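Local atomic coordinates of Esterase/lipase (Lactobacillus rhamnosus, PDB entry 4N5H), a protein that probably hydrolyses carboxylic ester bonds, and may also transfer acyl groups, as an esterase of the alpha/beta hydrolase fold. Residues 24-27 against 28-31; 110-113 against 114-118; 267-270 against 271-274. The protein carries 1 engineered substitution. All coordinates share one frame; numbering follows the deposited sequence. Where two conformers were deposited one is given.

The three contacts are local ones, strung along the chain in order, and none touches another. Interaction 1 is the end of helix 2-28 and interaction 3 the turn leaving strand 263-268; their centres lie 24 Å apart, their nearest atoms about 12 Å, and both reach the second subunit. Interaction 2, the start of helix 112-129, sits on the opposite side of the chain's centre from interaction 3, their centres 34 Å apart; its centre is 30 Å from that of interaction 1. Interaction 3 opens the loop that leads on to His278, which with Ser146 and Asp243 has the geometry of a Ser-His-Asp triad and is probably catalytic. Tyr26 and Trp268 each lie near a bound isopropyl alcohol, probably from the crystallisation liquor.

Interaction 1. Residues 24-27 against 28-31; sequences ARYA and DERV
Arg25 O takes two amide donors where helix 2-28 runs out. Glu29 N approaches it almost head-on at 3.0 Å, the C=O...N angle being 165°, whereas Asp28 N, at 3.1 Å from the same Arg25 O, stands well above the carbonyl plane. Sharing one carbonyl between the i+3 and i+4 amides is the tightening often seen in the last turn of an alpha-helix. Asp28 N also makes a weak, longer bond to Ala24 O. That acceptor gains a water in addition, which donates to Ala24 O and, at 2.7 Å, to Asp28 OD2, tying the carboxylate back to the last turn. A second water donates to Tyr26 O and, at 2.7 Å, to Glu29 O, bridging the carbonyls where Glu29 leaves helical geometry. With CG of Glu29 swung anti to its own N (chi1 -169°) and the chain extended beyond, OE1 in the modelled conformer reaches Asn87, while CB rests 3.3 Å from Arg25 O. Tyr26 OH is satisfied by Leu84 O and Asn87 N. Arg25 finds its salt bridges outside, with Asp22 and with Glu40 of the second subunit. This helix end touches both helix 86-94, whose Asn87 and Arg90 meet Val31, and the second subunit, just ahead of strand 35-42.

Interaction 2. Residues 110-113 against 114-118; sequences VDLR and GQIQD
Gln117 lies alongside Arg113, one turn further on, both side chains pointing the same way. Followed outward, its CB passes 3.4 Å from Arg113 O and its CG comes nearer still, 3.2 Å from Arg113 O. Beyond that the chain runs extended: CD continues alongside Arg113, near its O and CG, and NE2 ends 3.7 Å from Arg113 CG, with Arg113 CD scarcely further. NE2 does not bond to the guanidinium, whose plane is turned 62° from the amide; it donates instead to Phe168 O. Arg113 bends at chi3 (-69°) and sends its own nitrogens to Asp214 and Leu167 O. A leucine in place of Gln117 would probably leave Phe168 O without this donor and the methylenes of Arg113 without their flat amide neighbour.

Asp111 is the N-cap: its OD1 receives weak bonds from Arg113 N and from Gly114 N, the latter at 3.4 Å. Regular helical bonding follows at once, with Gln115 N in the carbonyl plane of Asp111 O, Ile116 N on Leu112 O at 3.0 Å, and Gln117 N on Arg113 O at 2.8 Å. Gly114 leaves room for Val110, since a CB there would clash with the valine's. On another face of the turn Leu112 CD1 meets Ile116 CG1 at 3.8 Å, the two side chains side by side and pointing the same way, while Val110 CG2 lies against Gln115 CG. Gln115 NE2 is held by Arg105 O and Trp77 O, but its buried OE1 has no partner in the model. Leu112 and Ile116 pack on helix 147-158, and Asp111 and Arg113 touch Leu217 of helix 215-218, so the start of helix 112-129 packs against both.

Interaction 3. Residues 267-270 against 271-274; sequences LWPA and SAGP
Apolar contact centres on Ala272, whose CB meets the edge of the Trp268 indole, near the ring plane, at 3.6 Å from CE3. The methyl also lies 4.1 Å from Pro269 CD, so it touches both the benzo edge and the proline ring. With CG of Trp268 anti to its own carbonyl carbon (chi1 -71°), the indole is thrown to the side where this methyl comes round. Ser271 adds van der Waals contact: its OG lies 3.6 Å from Pro269 CG.

Two backbone hydrogen bonds close the turn, each between residues three apart, the spacing of a 3-10 helix. Ala272 N donates to Pro269 O at 2.9 Å, and Gly273 N to Ala270 O at 3.0 Å. In both, the donor stands 51° out of the carbonyl plane, as a tightly wound backbone brings about.

Water adds a further link, donating to Pro269 O and to Gly273 O, the second at 2.8 Å. Pro269 O therefore holds both an amide and a water. Gly273 ends the turn at phi 121°, where a side chain would collide with the carbonyl oxygen before it, so only glycine fits comfortably.

The turn follows strand 263-268, at whose end Trp268 pairs by backbone with Gly239 and Gln241, beside strand 235-240. The Trp268 indole packs on helix 288-311, donating from NE1 to Thr293 OG1, and meets Phe280 of helix 280-283 edge to face, while Pro274 touches Glu44 of the second subunit.

Interaction 1. Residues 24-27 against 28-31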
loop_
_atom_site.group_PDB
_atom_site.type_symbol
_atom_site.label_atom_id
_atom_site.label_comp_id
_atom_site.label_asym_id
_atom_site.label_seq_id
_atom_site.Cartn_x
_atom_site.Cartn_y
_atom_site.Cartn_z
ATOM N N ALA A 24 -0.579 -1.827 13.584
ATOM C CA ALA A 24 -1.583 -0.708 13.438
ATOM C C ALA A 24 -0.793 0.616 13.479
ATOM O O ALA A 24 -0.978 1.530 12.660
ATOM C CB ALA A 24 -2.641 -0.735 14.548
ATOM N N ARG A 25 0.170 0.678 14.412
ATOM C CA ARG A 25 1.001 1.944 14.516
ATOM C C ARG A 25 1.753 2.193 13.254
ATOM O O ARG A 25 1.774 3.357 12.761
ATOM C CB ARG A 25 1.953 1.852 15.704
ATOM C CG ARG A 25 2.852 3.096 15.825
ATOM C CD ARG A 25 3.931 2.936 16.927
ATOM N NE ARG A 25 3.280 2.391 18.070
ATOM C CZ ARG A 25 3.452 1.159 18.565
ATOM N NH1 ARG A 25 4.402 0.423 18.115
ATOM N NH2 ARG A 25 2.637 0.721 19.489
ATOM N N TYR A 26 2.483 1.202 12.677
ATOM C CA TYR A 26 3.257 1.411 11.504
ATOM C C TYR A 26 2.381 1.689 10.277
ATOM O O TYR A 26 2.809 2.377 9.365
ATOM C CB TYR A 26 4.034 0.187 11.188
ATOM C CG TYR A 26 5.367 0.329 11.776
ATOM C CD1 TYR A 26 6.330 1.029 11.037
ATOM C CD2 TYR A 26 5.746 -0.315 12.983
ATOM C CE1 TYR A 26 7.627 1.183 11.521
ATOM C CE2 TYR A 26 7.082 -0.201 13.456
ATOM C CZ TYR A 26 8.002 0.578 12.729
ATOM O OH TYR A 26 9.309 0.819 13.054
ATOM N N ALA A 27 1.130 1.216 10.290
ATOM C CA ALA A 27 0.271 1.507 9.128
ATOM C C ALA A 27 -0.044 2.955 9.083
ATOM O O ALA A 27 -0.198 3.462 7.953
ATOM C CB ALA A 27 -1.048 0.727 9.176
ATOM N N ASP A 28 -0.039 3.643 10.212
ATOM C CA ASP A 28 -0.384 5.019 10.146
ATOM C C ASP A 28 0.762 6.062 10.249
ATOM O O ASP A 28 0.663 7.173 9.781
ATOM C CB ASP A 28 -1.269 5.298 11.265
ATOM C CG ASP A 28 -2.671 4.699 11.071
ATOM O OD1 ASP A 28 -3.130 4.498 9.943
ATOM O OD2 ASP A 28 -3.245 4.397 12.080
ATOM N N GLU A 29 1.806 5.684 10.941
ATOM C CA GLU A 29 2.823 6.623 11.328
ATOM C C GLU A 29 3.522 7.197 10.133
ATOM O O GLU A 29 3.892 6.463 9.157
ATOM C CB GLU A 29 3.819 5.895 12.249
ATOM C CG GLU A 29 4.782 6.837 12.933
ATOM C CD GLU A 29 5.957 6.191 13.651
ATOM O OE1 GLU A 29 6.279 4.985 13.504
ATOM O OE2 GLU A 29 6.615 6.952 14.392
ATOM N N ARG A 30 3.826 8.501 10.212
ATOM C CA ARG A 30 4.733 9.118 9.275
ATOM C C ARG A 30 6.059 8.389 9.209
ATOM O O ARG A 30 6.615 7.996 10.249
ATOM C CB ARG A 30 5.021 10.551 9.710
ATOM C CG ARG A 30 5.760 11.403 8.675
ATOM C CD ARG A 30 5.956 12.783 9.248
ATOM N NE ARG A 30 6.960 13.502 8.488
ATOM C CZ ARG A 30 7.585 14.544 8.935
ATOM N NH1 ARG A 30 7.239 15.082 10.103
ATOM N NH2 ARG A 30 8.546 15.120 8.161
ATOM N N VAL A 31 6.590 8.235 8.014
ATOM C CA VAL A 31 7.934 7.611 7.843
ATOM C C VAL A 31 8.981 8.663 7.618
ATOM O O VAL A 31 8.758 9.564 6.820
ATOM C CB VAL A 31 7.880 6.686 6.644
ATOM C CG1 VAL A 31 9.196 6.084 6.379
ATOM C CG2 VAL A 31 6.814 5.609 6.825
HETATM O O HOH W 1 -3.627 1.686 11.978
HETATM O O HOH W 2 5.060 4.024 9.366
#

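Interaction 2. Residues 110-113 against 114-118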
loop_
_atom_site.group_PDB
_atom_site.type_symbol
_atom_site.label_atom_id
_atom_site.label_comp_id
_atom_site.label_asym_id
_atom_site.label_seq_id
_atom_site.Cartn_x
_atom_site.Cartn_y
_atom_site.Cartn_z
ATOM N N VAL A 110 16.030 -20.284 21.519
ATOM C CA VAL A 110 17.358 -20.144 22.084
ATOM C C VAL A 110 17.201 -19.638 23.538
ATOM O O VAL A 110 16.083 -19.357 24.036
ATOM C CB VAL A 110 18.215 -19.141 21.280
ATOM C CG1 VAL A 110 18.426 -19.686 19.880
ATOM C CG2 VAL A 110 17.497 -17.809 21.194
ATOM N N ASP A 111 18.334 -19.522 24.206
ATOM C CA ASP A 111 18.417 -18.858 25.475
ATOM C C ASP A 111 19.267 -17.585 25.318
ATOM O O ASP A 111 19.539 -17.178 24.168
ATOM C CB ASP A 111 18.991 -19.778 26.596
ATOM C CG ASP A 111 20.346 -20.276 26.334
ATOM O OD1 ASP A 111 21.153 -19.617 25.659
ATOM O OD2 ASP A 111 20.710 -21.357 26.896
ATOM N N LEU A 112 19.571 -16.949 26.439
ATOM C CA LEU A 112 20.285 -15.652 26.390
ATOM C C LEU A 112 21.590 -15.784 25.665
ATOM O O LEU A 112 21.990 -14.924 24.933
ATOM C CB LEU A 112 20.466 -15.148 27.812
ATOM C CG LEU A 112 21.365 -13.868 27.961
ATOM C CD1 LEU A 112 20.781 -12.694 27.112
ATOM C CD2 LEU A 112 21.484 -13.486 29.429
ATOM N N ARG A 113 22.322 -16.897 25.858
ATOM C CA ARG A 113 23.590 -17.056 25.162
ATOM C C ARG A 113 23.438 -17.010 23.654
ATOM O O ARG A 113 24.274 -16.394 22.951
ATOM C CB ARG A 113 24.357 -18.330 25.641
ATOM C CG ARG A 113 25.596 -18.620 24.875
ATOM C CD ARG A 113 26.298 -19.869 25.358
ATOM N NE ARG A 113 26.889 -19.748 26.674
ATOM C CZ ARG A 113 26.392 -20.306 27.780
ATOM N NH1 ARG A 113 25.201 -20.963 27.730
ATOM N NH2 ARG A 113 27.038 -20.165 28.956
ATOM N N GLY A 114 22.411 -17.691 23.111
ATOM C CA GLY A 114 22.162 -17.729 21.630
ATOM C C GLY A 114 21.893 -16.269 21.182
ATOM O O GLY A 114 22.405 -15.890 20.123
ATOM N N GLN A 115 21.170 -15.516 21.961
ATOM C CA GLN A 115 20.836 -14.080 21.610
ATOM C C GLN A 115 22.092 -13.230 21.559
ATOM O O GLN A 115 22.327 -12.459 20.607
ATOM C CB GLN A 115 19.774 -13.434 22.528
ATOM C CG GLN A 115 18.486 -14.219 22.403
ATOM C CD GLN A 115 17.349 -13.576 23.100
ATOM O OE1 GLN A 115 17.484 -12.973 24.168
ATOM N NE2 GLN A 115 16.210 -13.642 22.473
ATOM N N ILE A 116 22.940 -13.376 22.569
ATOM C CA ILE A 116 24.208 -12.672 22.632
ATOM C C ILE A 116 25.149 -13.071 21.522
ATOM O O ILE A 116 25.758 -12.222 20.876
ATOM C CB ILE A 116 24.867 -12.854 24.034
ATOM C CG1 ILE A 116 23.981 -12.157 25.132
ATOM C CG2 ILE A 116 26.320 -12.410 23.954
ATOM C CD1 ILE A 116 24.057 -10.620 25.128
ATOM N N GLN A 117 25.162 -14.353 21.180
ATOM C CA GLN A 117 26.001 -14.834 20.069
ATOM C C GLN A 117 25.524 -14.243 18.745
ATOM O O GLN A 117 26.362 -13.814 17.924
ATOM C CB GLN A 117 26.025 -16.344 20.026
ATOM C CG GLN A 117 26.876 -16.896 21.134
ATOM C CD GLN A 117 26.926 -18.466 21.155
ATOM O OE1 GLN A 117 26.210 -19.145 20.431
ATOM N NE2 GLN A 117 27.801 -19.014 21.978
ATOM N N ASP A 118 24.198 -14.195 18.570
ATOM C CA ASP A 118 23.648 -13.576 17.331
ATOM C C ASP A 118 24.039 -12.124 17.232
ATOM O O ASP A 118 24.520 -11.650 16.195
ATOM C CB ASP A 118 22.130 -13.691 17.284
ATOM C CG ASP A 118 21.647 -15.123 17.027
ATOM O OD1 ASP A 118 22.482 -16.013 16.664
ATOM O OD2 ASP A 118 20.428 -15.371 17.182
#

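Interaction 3. Residues 267-270 against 271-274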
loop_
_atom_site.group_PDB
_atom_site.type_symbol
_atom_site.label_atom_id
_atom_site.label_comp_id
_atom_site.label_asym_id
_atom_site.label_seq_id
_atom_site.Cartn_x
_atom_site.Cartn_y
_atom_site.Cartn_z
ATOM N N LEU A 267 15.763 11.578 31.520
ATOM C CA LEU A 267 14.602 10.919 32.160
ATOM C C LEU A 267 13.510 11.938 32.278
ATOM O O LEU A 267 13.681 12.973 32.969
ATOM C CB LEU A 267 15.008 10.429 33.547
ATOM C CG LEU A 267 15.966 9.236 33.514
ATOM C CD1 LEU A 267 16.652 9.088 34.861
ATOM C CD2 LEU A 267 15.256 7.960 33.120
ATOM N N TRP A 268 12.407 11.700 31.615
ATOM C CA TRP A 268 11.343 12.645 31.586
ATOM C C TRP A 268 10.539 12.572 32.911
ATOM O O TRP A 268 10.110 11.476 33.347
ATOM C CB TRP A 268 10.465 12.336 30.347
ATOM C CG TRP A 268 11.135 12.689 29.053
ATOM C CD1 TRP A 268 12.035 11.930 28.319
ATOM C CD2 TRP A 268 11.000 13.946 28.348
ATOM N NE1 TRP A 268 12.396 12.614 27.205
ATOM C CE2 TRP A 268 11.785 13.836 27.183
ATOM C CE3 TRP A 268 10.249 15.114 28.571
ATOM C CZ2 TRP A 268 11.897 14.855 26.270
ATOM C CZ3 TRP A 268 10.365 16.144 27.645
ATOM C CH2 TRP A 268 11.145 16.003 26.519
ATOM N N PRO A 269 10.167 13.741 33.447
ATOM C CA PRO A 269 9.288 13.733 34.635
ATOM C C PRO A 269 7.840 13.407 34.314
ATOM O O PRO A 269 7.345 13.658 33.196
ATOM C CB PRO A 269 9.420 15.174 35.136
ATOM C CG PRO A 269 9.637 15.970 33.952
ATOM C CD PRO A 269 10.480 15.116 32.981
ATOM N N ALA A 270 7.105 12.960 35.301
ATOM C CA ALA A 270 5.693 12.656 35.124
ATOM C C ALA A 270 4.898 13.839 34.621
ATOM O O ALA A 270 3.973 13.681 33.847
ATOM C CB ALA A 270 5.071 12.086 36.397
ATOM N N SER A 271 5.319 15.025 35.023
ATOM C CA SER A 271 4.676 16.269 34.610
ATOM C C SER A 271 4.755 16.518 33.121
ATOM O O SER A 271 3.931 17.285 32.570
ATOM C CB SER A 271 5.303 17.449 35.406
ATOM O OG SER A 271 6.662 17.602 35.121
ATOM N N ALA A 272 5.728 15.902 32.430
ATOM C CA ALA A 272 5.831 16.026 30.972
ATOM C C ALA A 272 4.814 15.161 30.204
ATOM O O ALA A 272 4.659 15.260 28.963
ATOM C CB ALA A 272 7.223 15.650 30.476
ATOM N N GLY A 273 4.012 14.401 30.896
ATOM C CA GLY A 273 2.804 13.898 30.330
ATOM C C GLY A 273 2.669 12.350 30.285
ATOM O O GLY A 273 3.650 11.625 30.231
ATOM N N PRO A 274 1.440 11.864 30.178
ATOM C CA PRO A 274 1.182 10.478 30.182
ATOM C C PRO A 274 1.543 9.759 28.869
ATOM O O PRO A 274 1.577 8.509 28.801
ATOM C CB PRO A 274 -0.319 10.449 30.399
ATOM C CG PRO A 274 -0.830 11.649 29.746
ATOM C CD PRO A 274 0.192 12.661 30.098
HETATM O O HOH W 3 6.112 11.685 31.526
#